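Local atomic coordinates of benzoate 1,2-dioxygenase beta subunit (Burkholderia mallei ATCC 23344, PDB entry 3E99), a protein that probably serves as the small, non-catalytic subunit of the dioxygenase that adds both atoms of molecular oxygen to the ring of benzoate. Residues 15-20 against 141-146; 24-29 against 71-76. All blocks are in the same frame, centred on the assembly; numbering follows the deposited sequence. Where two conformers were deposited one is given.

Contact 1: 15-20 against 141-146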
# COMPACT_ATOMS: atom_id res chain seq x y z
N TYR A 15 9.44 -6.28 -4.54
CA TYR A 15 8.26 -7.10 -4.46
C TYR A 15 8.69 -8.57 -4.40
O TYR A 15 8.13 -9.33 -3.65
CB TYR A 15 7.30 -6.87 -5.63
CG TYR A 15 6.82 -5.41 -5.76
CD1 TYR A 15 6.94 -4.49 -4.71
CD2 TYR A 15 6.28 -4.97 -6.94
CE1 TYR A 15 6.49 -3.19 -4.83
CE2 TYR A 15 5.85 -3.66 -7.09
CZ TYR A 15 5.96 -2.77 -6.03
OH TYR A 15 5.53 -1.49 -6.23
N ARG A 16 9.68 -8.96 -5.21
CA ARG A 16 10.15 -10.33 -5.21
C ARG A 16 10.77 -10.70 -3.86
O ARG A 16 10.44 -11.73 -3.29
CB ARG A 16 11.19 -10.55 -6.32
CG ARG A 16 11.80 -11.93 -6.27
CD ARG A 16 12.43 -12.40 -7.58
NE ARG A 16 12.74 -13.81 -7.41
CZ ARG A 16 13.90 -14.30 -6.99
NH1 ARG A 16 14.95 -13.50 -6.76
NH2 ARG A 16 14.02 -15.60 -6.83
N GLU A 17 11.68 -9.86 -3.38
CA GLU A 17 12.35 -10.12 -2.11
C GLU A 17 11.36 -10.37 -0.98
O GLU A 17 11.44 -11.37 -0.26
CB GLU A 17 13.35 -9.03 -1.77
CG GLU A 17 14.17 -9.27 -0.51
CD GLU A 17 13.78 -8.39 0.65
OE1 GLU A 17 13.40 -7.21 0.44
OE2 GLU A 17 13.83 -8.87 1.80
N SER A 18 10.38 -9.50 -0.86
CA SER A 18 9.35 -9.63 0.18
C SER A 18 8.42 -10.83 -0.07
O SER A 18 8.00 -11.49 0.89
CB SER A 18 8.59 -8.29 0.38
OG SER A 18 8.01 -7.87 -0.82
N ARG A 19 8.12 -11.14 -1.33
CA ARG A 19 7.36 -12.34 -1.67
C ARG A 19 8.06 -13.61 -1.20
O ARG A 19 7.41 -14.57 -0.73
CB ARG A 19 7.09 -12.45 -3.19
CG ARG A 19 6.45 -13.77 -3.61
CD ARG A 19 5.91 -13.70 -5.00
NE ARG A 19 6.85 -13.14 -5.95
CZ ARG A 19 7.89 -13.77 -6.48
NH1 ARG A 19 8.16 -15.01 -6.15
NH2 ARG A 19 8.63 -13.17 -7.38
N LEU A 20 9.39 -13.65 -1.33
CA LEU A 20 10.11 -14.86 -0.92
C LEU A 20 9.95 -15.13 0.60
O LEU A 20 9.87 -16.29 1.02
CB LEU A 20 11.57 -14.81 -1.37
CG LEU A 20 11.71 -14.77 -2.90
CD1 LEU A 20 13.16 -14.54 -3.30
CD2 LEU A 20 11.12 -16.01 -3.59
N PRO A 141 19.78 -8.90 -8.87
CA PRO A 141 20.12 -7.86 -7.89
C PRO A 141 20.51 -8.45 -6.55
O PRO A 141 20.04 -9.53 -6.21
CB PRO A 141 18.82 -7.04 -7.77
CG PRO A 141 18.10 -7.32 -9.04
CD PRO A 141 18.37 -8.75 -9.30
N LYS A 142 21.34 -7.72 -5.78
CA LYS A 142 21.80 -8.18 -4.49
C LYS A 142 21.80 -7.03 -3.50
O LYS A 142 22.43 -5.98 -3.74
CB LYS A 142 23.22 -8.76 -4.57
CG LYS A 142 23.43 -9.97 -5.46
CD LYS A 142 23.01 -11.28 -4.75
CE LYS A 142 23.09 -12.51 -5.62
NZ LYS A 142 22.90 -13.78 -4.80
N ILE A 143 21.07 -7.20 -2.41
CA ILE A 143 21.08 -6.22 -1.33
C ILE A 143 22.47 -6.11 -0.68
O ILE A 143 23.02 -7.10 -0.22
CB ILE A 143 20.04 -6.55 -0.25
CG1 ILE A 143 18.60 -6.43 -0.86
CG2 ILE A 143 20.28 -5.62 0.96
CD1 ILE A 143 17.51 -7.17 -0.17
N VAL A 144 22.99 -4.90 -0.63
CA VAL A 144 24.31 -4.62 0.00
C VAL A 144 24.09 -4.11 1.43
O VAL A 144 24.88 -4.40 2.32
CB VAL A 144 25.08 -3.55 -0.79
CG1 VAL A 144 26.29 -3.12 -0.01
CG2 VAL A 144 25.47 -4.09 -2.16
N SER A 145 23.00 -3.39 1.66
CA SER A 145 22.67 -2.89 3.00
C SER A 145 21.15 -2.74 3.18
O SER A 145 20.47 -2.24 2.31
CB SER A 145 23.37 -1.54 3.25
OG SER A 145 22.72 -0.77 4.26
N LYS A 146 20.64 -3.20 4.33
CA LYS A 146 19.26 -3.03 4.73
C LYS A 146 19.17 -2.40 6.12
O LYS A 146 19.73 -2.89 7.09
CB LYS A 146 18.51 -4.35 4.65
CG LYS A 146 17.09 -4.33 5.24
CD LYS A 146 16.34 -5.48 4.74
CE LYS A 146 14.99 -5.64 5.48
NZ LYS A 146 14.14 -6.67 4.76
O HOH W 1 11.47 -7.67 3.16

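Contact 2: 24-29 against 71-76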
# COMPACT_ATOMS: atom_id res chain seq x y z
N LYS A 24 7.77 -18.24 2.23
CA LYS A 24 8.64 -19.08 3.02
C LYS A 24 9.69 -19.80 2.21
O LYS A 24 10.11 -20.92 2.56
CB LYS A 24 7.78 -20.00 3.88
CG LYS A 24 6.67 -19.15 4.56
CD LYS A 24 6.00 -19.74 5.72
CE LYS A 24 4.93 -18.77 6.31
NZ LYS A 24 5.50 -17.70 7.20
N ALA A 25 10.14 -19.13 1.15
CA ALA A 25 11.19 -19.59 0.25
C ALA A 25 12.53 -19.06 0.77
O ALA A 25 13.12 -18.15 0.19
CB ALA A 25 10.94 -19.05 -1.16
N TRP A 26 13.03 -19.66 1.84
CA TRP A 26 14.08 -19.02 2.66
C TRP A 26 15.41 -18.96 1.94
O TRP A 26 16.09 -17.97 2.01
CB TRP A 26 14.26 -19.75 4.01
CG TRP A 26 13.06 -20.00 4.74
CD1 TRP A 26 12.53 -21.22 5.07
CD2 TRP A 26 12.17 -19.03 5.29
NE1 TRP A 26 11.38 -21.07 5.78
CE2 TRP A 26 11.13 -19.73 5.93
CE3 TRP A 26 12.15 -17.63 5.31
CZ2 TRP A 26 10.08 -19.08 6.57
CZ3 TRP A 26 11.10 -16.98 5.93
CH2 TRP A 26 10.06 -17.72 6.55
N ASP A 27 15.78 -20.04 1.21
CA ASP A 27 17.03 -20.04 0.45
C ASP A 27 17.03 -19.05 -0.71
O ASP A 27 18.00 -18.36 -0.93
CB ASP A 27 17.37 -21.45 -0.07
CG ASP A 27 17.58 -22.44 1.04
OD1 ASP A 27 17.77 -22.01 2.20
OD2 ASP A 27 17.57 -23.65 0.74
N ALA A 28 15.94 -18.99 -1.45
CA ALA A 28 15.79 -17.98 -2.53
C ALA A 28 15.86 -16.54 -1.97
O ALA A 28 16.48 -15.64 -2.58
CB ALA A 28 14.48 -18.22 -3.29
N TRP A 29 15.22 -16.34 -0.83
CA TRP A 29 15.26 -15.07 -0.12
C TRP A 29 16.70 -14.66 0.24
O TRP A 29 17.09 -13.53 0.02
CB TRP A 29 14.41 -15.11 1.14
CG TRP A 29 14.47 -13.79 1.90
CD1 TRP A 29 13.88 -12.59 1.57
CD2 TRP A 29 15.21 -13.55 3.10
NE1 TRP A 29 14.19 -11.63 2.50
CE2 TRP A 29 15.03 -12.20 3.45
CE3 TRP A 29 16.00 -14.37 3.92
CZ2 TRP A 29 15.58 -11.63 4.59
CZ3 TRP A 29 16.61 -13.80 5.06
CH2 TRP A 29 16.40 -12.41 5.37
N ASP A 71 22.22 -17.98 9.52
CA ASP A 71 21.99 -18.68 10.78
C ASP A 71 20.57 -18.47 11.29
O ASP A 71 19.96 -19.36 11.83
CB ASP A 71 23.01 -18.27 11.84
CG ASP A 71 24.45 -18.52 11.39
OD1 ASP A 71 24.73 -19.48 10.62
OD2 ASP A 71 25.32 -17.76 11.83
N ARG A 72 20.05 -17.27 11.14
CA ARG A 72 18.70 -16.99 11.58
C ARG A 72 17.68 -17.79 10.75
O ARG A 72 16.72 -18.31 11.30
CB ARG A 72 18.42 -15.50 11.49
CG ARG A 72 17.17 -15.07 12.23
CD ARG A 72 17.01 -13.55 12.15
NE ARG A 72 17.56 -12.86 13.32
CZ ARG A 72 16.84 -12.21 14.23
NH1 ARG A 72 15.51 -12.16 14.17
NH2 ARG A 72 17.46 -11.61 15.25
N VAL A 73 17.91 -17.89 9.45
CA VAL A 73 17.05 -18.73 8.59
C VAL A 73 17.13 -20.19 9.03
O VAL A 73 16.12 -20.88 9.02
CB VAL A 73 17.43 -18.55 7.08
CG1 VAL A 73 16.98 -19.74 6.24
CG2 VAL A 73 16.92 -17.22 6.53
N PHE A 74 18.31 -20.67 9.42
CA PHE A 74 18.45 -22.02 9.93
C PHE A 74 17.55 -22.19 11.16
O PHE A 74 16.87 -23.19 11.26
CB PHE A 74 19.90 -22.40 10.33
CG PHE A 74 20.08 -23.91 10.49
CD1 PHE A 74 19.82 -24.55 11.69
CD2 PHE A 74 20.46 -24.67 9.39
CE1 PHE A 74 19.95 -25.90 11.80
CE2 PHE A 74 20.61 -26.01 9.48
CZ PHE A 74 20.36 -26.64 10.68
N ARG A 75 17.56 -21.21 12.09
CA ARG A 75 16.70 -21.28 13.29
C ARG A 75 15.20 -21.33 12.92
O ARG A 75 14.43 -22.09 13.50
CB ARG A 75 16.96 -20.12 14.29
CG ARG A 75 16.05 -20.21 15.55
CD ARG A 75 16.13 -18.99 16.53
NE ARG A 75 15.99 -17.66 15.90
CZ ARG A 75 14.88 -17.15 15.31
NH1 ARG A 75 13.75 -17.83 15.20
NH2 ARG A 75 14.93 -15.92 14.81
N ILE A 76 14.81 -20.50 11.97
CA ILE A 76 13.43 -20.48 11.51
C ILE A 76 13.04 -21.84 10.93
O ILE A 76 11.97 -22.38 11.22
CB ILE A 76 13.19 -19.32 10.54
CG1 ILE A 76 13.15 -17.98 11.33
CG2 ILE A 76 11.89 -19.54 9.74
CD1 ILE A 76 13.54 -16.77 10.53

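Contact 1: 15-20 against 141-146
Glu-17, on helix 7-22, meets Ile-143 and Lys-146 of the strand that runs past the helix. Its CG lies anti to the backbone N (chi1 -176°), and the chain then bends at chi2 (-108°). The aliphatic part of the side chain crosses Ile-143 at about a right angle. CG of Glu-17 rests 4.0 Å from CD1 of Ile-143. Beyond it, OE2 of Glu-17 faces NZ of Lys-146 at 3.7 Å, a long salt bridge. A water spans the two: it donates to OE2 of Glu-17 at 3.0 Å and accepts a weak bond from NZ of Lys-146. This is the alpha-beta packing of an NTF2-like fold, with an N-terminal helix laid over a curved sheet. A classic beta bulge at Val-144 and Ser-145, opposite Ala-133, kinks strand 142-150. Lys-146 reaches in from beyond it with its chain extended. The charges are buried but well supplied with partners. The hydroxyl of Tyr-132 hydrogen-bonds with OE1 of Glu-17 and NZ of Lys-146, and that of Tyr-33 with OE2 of Glu-17 and NZ of Lys-146. Further along the helix, Arg-19 forms a salt bridge with Glu-98 of a second subunit.

Contact 2: 24-29 against 71-76
Trp-26 of the short helix 26-30 packs against Val-73 and Ile-76 of helix 66-82. CB of Trp-26 touches CG1 of Val-73 at 3.5 Å. The same two residues give the closest CA pair of the two segments, with CA of Trp-26 and CA of Val-73 6.6 Å apart. CG is anti to the carbonyl carbon (chi1 -50°), and the indole runs from there toward Ile-76. At its six-membered ring, CE2, CZ2 and CH2 all meet the same methyl group. The nearest pair is CZ2 of Trp-26 and CG2 of Ile-76, at 3.7 Å. CG2 of Ile-76 lies over the six-membered ring of Trp-26 in a CH-pi contact, 4.1 Å from its centroid and 26° off the normal. The carbonyl O of Lys-24 lies over the opposite face, toward its rim, so the indole is held between a backbone oxygen and a methyl. The other branch of Val-73 serves the second tryptophan. CG2 of Val-73 comes to 3.7 Å from CZ3 of Trp-29, and the two side chains approach at a slant. No hydrogen bond joins the segments; the contact is apolar. Asp-27 at its border forms a salt bridge with Lys-77. Leu-21 of helix 7-22 touches both tryptophans and Leu-20 touches Trp-29. Ile-161 packs against Ile-76, and Trp-29 meets the ring of Tyr-33 of the short strand 33-34.

The centres of contact 1 and contact 2 lie about 13 Å apart. Along the chain, contact 2 is nested inside the loop that contact 1 closes. Helices 7-22 and 26-30 follow each other, and a Schellman motif at Lys-24 ends the first, with Ala-25 N 2.9 Å from Leu-20 O. Ala-25 is then the N-cap of the second. A polar bridge also joins the contacts: NE1 of Trp-29 probably donates to OE2 of Glu-17. Contact 1 sets helix 7-22 on strand 142-150 of the mixed sheet, and contact 2 joins helix 26-30 to helix 66-82, so the three helices connect in series. All four segments belong to the ring-hydroxylating beta-subunit family region, of the NTF2 clan.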